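Predicted ATPase of the ABC class (Vibrio vulnificus, PDB 5D6A) probably binds and hydrolyses ATP as an ABC-class ATPase, and is captured here with the non-hydrolysable ATP analogue AMP-PNP. Local coordinates at residues D558-L563 against S569-N574. Residues are numbered along the deposited sequence; the frame is centred on the assembly and turned at random.
Sequences DVMAAL and SQFRNN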
loop_
_atom_site.group_PDB
_atom_site.type_symbol
_atom_site.label_atom_id
_atom_site.label_comp_id
_atom_site.label_asym_id
_atom_site.label_seq_id
_atom_site.Cartn_x
_atom_site.Cartn_y
_atom_site.Cartn_z
ATOM N N ASP A 558 -15.701 -10.391 2.930
ATOM C CA ASP A 558 -14.891 -9.180 2.776
ATOM C C ASP A 558 -15.374 -8.051 3.695
ATOM O O ASP A 558 -14.564 -7.286 4.218
ATOM C CB ASP A 558 -14.854 -8.728 1.311
ATOM C CG ASP A 558 -14.057 -9.679 0.424
ATOM O OD1 ASP A 558 -13.134 -10.353 0.932
ATOM O OD2 ASP A 558 -14.340 -9.743 -0.790
ATOM N N VAL A 559 -16.687 -7.954 3.892
ATOM C CA VAL A 559 -17.255 -6.940 4.784
ATOM C C VAL A 559 -16.730 -7.196 6.196
ATOM O O VAL A 559 -16.350 -6.262 6.910
ATOM C CB VAL A 559 -18.796 -6.985 4.796
ATOM C CG1 VAL A 559 -19.356 -5.978 5.788
ATOM C CG2 VAL A 559 -19.352 -6.711 3.408
HETATM N N MSE A 560 -16.704 -8.472 6.581
HETATM C CA MSE A 560 -16.200 -8.885 7.892
HETATM C C MSE A 560 -14.733 -8.585 7.973
HETATM O O MSE A 560 -14.264 -8.013 8.957
HETATM C CB MSE A 560 -16.399 -10.385 8.113
HETATM C CG MSE A 560 -17.846 -10.752 8.427
HETATM SE SE MSE A 560 -18.482 -9.786 10.023
HETATM C CE MSE A 560 -17.225 -10.515 11.355
ATOM N N ALA A 561 -13.994 -8.971 6.938
ATOM C CA ALA A 561 -12.557 -8.724 6.895
ATOM C C ALA A 561 -12.257 -7.244 7.146
ATOM O O ALA A 561 -11.388 -6.905 7.951
ATOM C CB ALA A 561 -11.983 -9.163 5.556
ATOM N N ALA A 562 -12.985 -6.368 6.456
ATOM C CA ALA A 562 -12.806 -4.923 6.611
ATOM C C ALA A 562 -13.188 -4.494 8.021
ATOM O O ALA A 562 -12.524 -3.660 8.636
ATOM C CB ALA A 562 -13.649 -4.173 5.592
ATOM N N LEU A 563 -14.264 -5.088 8.525
ATOM C CA LEU A 563 -14.776 -4.777 9.851
ATOM C C LEU A 563 -13.828 -5.280 10.947
ATOM O O LEU A 563 -13.704 -4.650 11.997
ATOM C CB LEU A 563 -16.175 -5.380 9.995
ATOM C CG LEU A 563 -17.097 -4.911 11.116
ATOM C CD1 LEU A 563 -17.251 -3.397 11.124
ATOM C CD2 LEU A 563 -18.453 -5.581 10.937
ATOM N N SER A 569 -14.395 -1.053 16.015
ATOM C CA SER A 569 -15.361 -2.151 16.053
ATOM C C SER A 569 -15.428 -2.812 17.426
ATOM O O SER A 569 -14.396 -3.086 18.043
ATOM C CB SER A 569 -15.014 -3.215 15.009
ATOM O OG SER A 569 -15.143 -2.712 13.696
ATOM N N GLN A 570 -16.649 -3.062 17.894
ATOM C CA GLN A 570 -16.860 -3.718 19.180
ATOM C C GLN A 570 -17.355 -5.154 19.000
ATOM O O GLN A 570 -18.487 -5.385 18.570
ATOM C CB GLN A 570 -17.853 -2.941 20.049
ATOM C CG GLN A 570 -17.362 -1.583 20.524
ATOM C CD GLN A 570 -18.271 -0.968 21.577
ATOM O OE1 GLN A 570 -19.118 -1.647 22.161
ATOM N NE2 GLN A 570 -18.087 0.320 21.837
ATOM N N PHE A 571 -16.481 -6.106 19.321
ATOM C CA PHE A 571 -16.793 -7.528 19.268
ATOM C C PHE A 571 -16.716 -8.079 20.682
ATOM O O PHE A 571 -15.988 -7.541 21.518
ATOM C CB PHE A 571 -15.784 -8.292 18.405
ATOM C CG PHE A 571 -15.923 -8.063 16.925
ATOM C CD1 PHE A 571 -16.742 -8.883 16.159
ATOM C CD2 PHE A 571 -15.205 -7.063 16.288
ATOM C CE1 PHE A 571 -16.863 -8.694 14.794
ATOM C CE2 PHE A 571 -15.321 -6.869 14.919
ATOM C CZ PHE A 571 -16.152 -7.687 14.172
ATOM N N ARG A 572 -17.466 -9.141 20.957
ATOM C CA ARG A 572 -17.406 -9.780 22.268
ATOM C C ARG A 572 -17.483 -11.294 22.106
ATOM O O ARG A 572 -17.723 -11.805 21.011
ATOM C CB ARG A 572 -18.546 -9.330 23.195
ATOM C CG ARG A 572 -19.892 -9.978 22.882
ATOM C CD ARG A 572 -20.747 -10.160 24.129
ATOM N NE ARG A 572 -21.512 -8.988 24.545
ATOM C CZ ARG A 572 -22.797 -8.781 24.254
ATOM N NH1 ARG A 572 -23.487 -9.658 23.526
ATOM N NH2 ARG A 572 -23.401 -7.688 24.696
ATOM N N ASN A 573 -17.290 -11.997 23.215
ATOM C CA ASN A 573 -17.389 -13.448 23.252
ATOM C C ASN A 573 -18.474 -13.874 24.228
ATOM O O ASN A 573 -18.329 -13.685 25.438
ATOM C CB ASN A 573 -16.054 -14.079 23.662
ATOM C CG ASN A 573 -15.049 -14.125 22.527
ATOM O OD1 ASN A 573 -15.406 -14.386 21.379
ATOM N ND2 ASN A 573 -13.779 -13.917 22.851
ATOM N N ASN A 574 -19.564 -14.432 23.703
ATOM C CA ASN A 574 -20.654 -14.940 24.539
ATOM C C ASN A 574 -20.155 -16.223 25.193
ATOM O O ASN A 574 -20.809 -17.268 25.153
ATOM C CB ASN A 574 -21.896 -15.221 23.690
ATOM C CG ASN A 574 -22.417 -13.984 22.982
ATOM O OD1 ASN A 574 -22.152 -12.861 23.398
ATOM N ND2 ASN A 574 -23.178 -14.190 21.911
#
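The hydroxyl of Ser569 closes a short helix-to-strand connection by donating a hydrogen bond to the main chain: OG lies 3.0 Å from Leu563 O. The donor sits in the carbonyl plane, on a lone pair, with a C=O...OG angle of 141°. This acceptor belongs to the last turn of helix 556-564, where a carbonyl commonly lacks an amide one turn further on, and a side chain from the loop before strand 571-572 supplies a donor. A torsion that sets OG beside the backbone N of Ser569 and anti to its carbonyl carbon (chi1 -66°) carries the hydroxyl to the helix, where Leu563 CD1 packs against OG, at 3.4 Å.

Two residues further along, Phe571 completes the joint with its ring. The far end of the ring does the touching, meeting the helix with its edge. The methyl CE of Met560 (a selenomethionine) approaches CE1 at 3.9 Å, near the ring plane, on a chain bent at chi2 and chi3. Leu563 O lies near the ring plane on the other side of CZ, 4.0 Å from Phe571 CE2, while Leu563 CG packs 4.2 Å from Phe571 CZ. Both Leu563 and Phe571 lie on Leu464, and Arg462 makes a cation-pi contact with the ring. Met560 reaches on to Pro529 and Ile533 of helix 529-536.

The four residues form a small buried joint, part polar and part apolar, in the MRB1590 C-terminal family region: a helix C-terminal carbonyl bonded by a serine hydroxyl from the loop into strand 571-572, outermost of its sheet in this chain and antiparallel to strand 463-465.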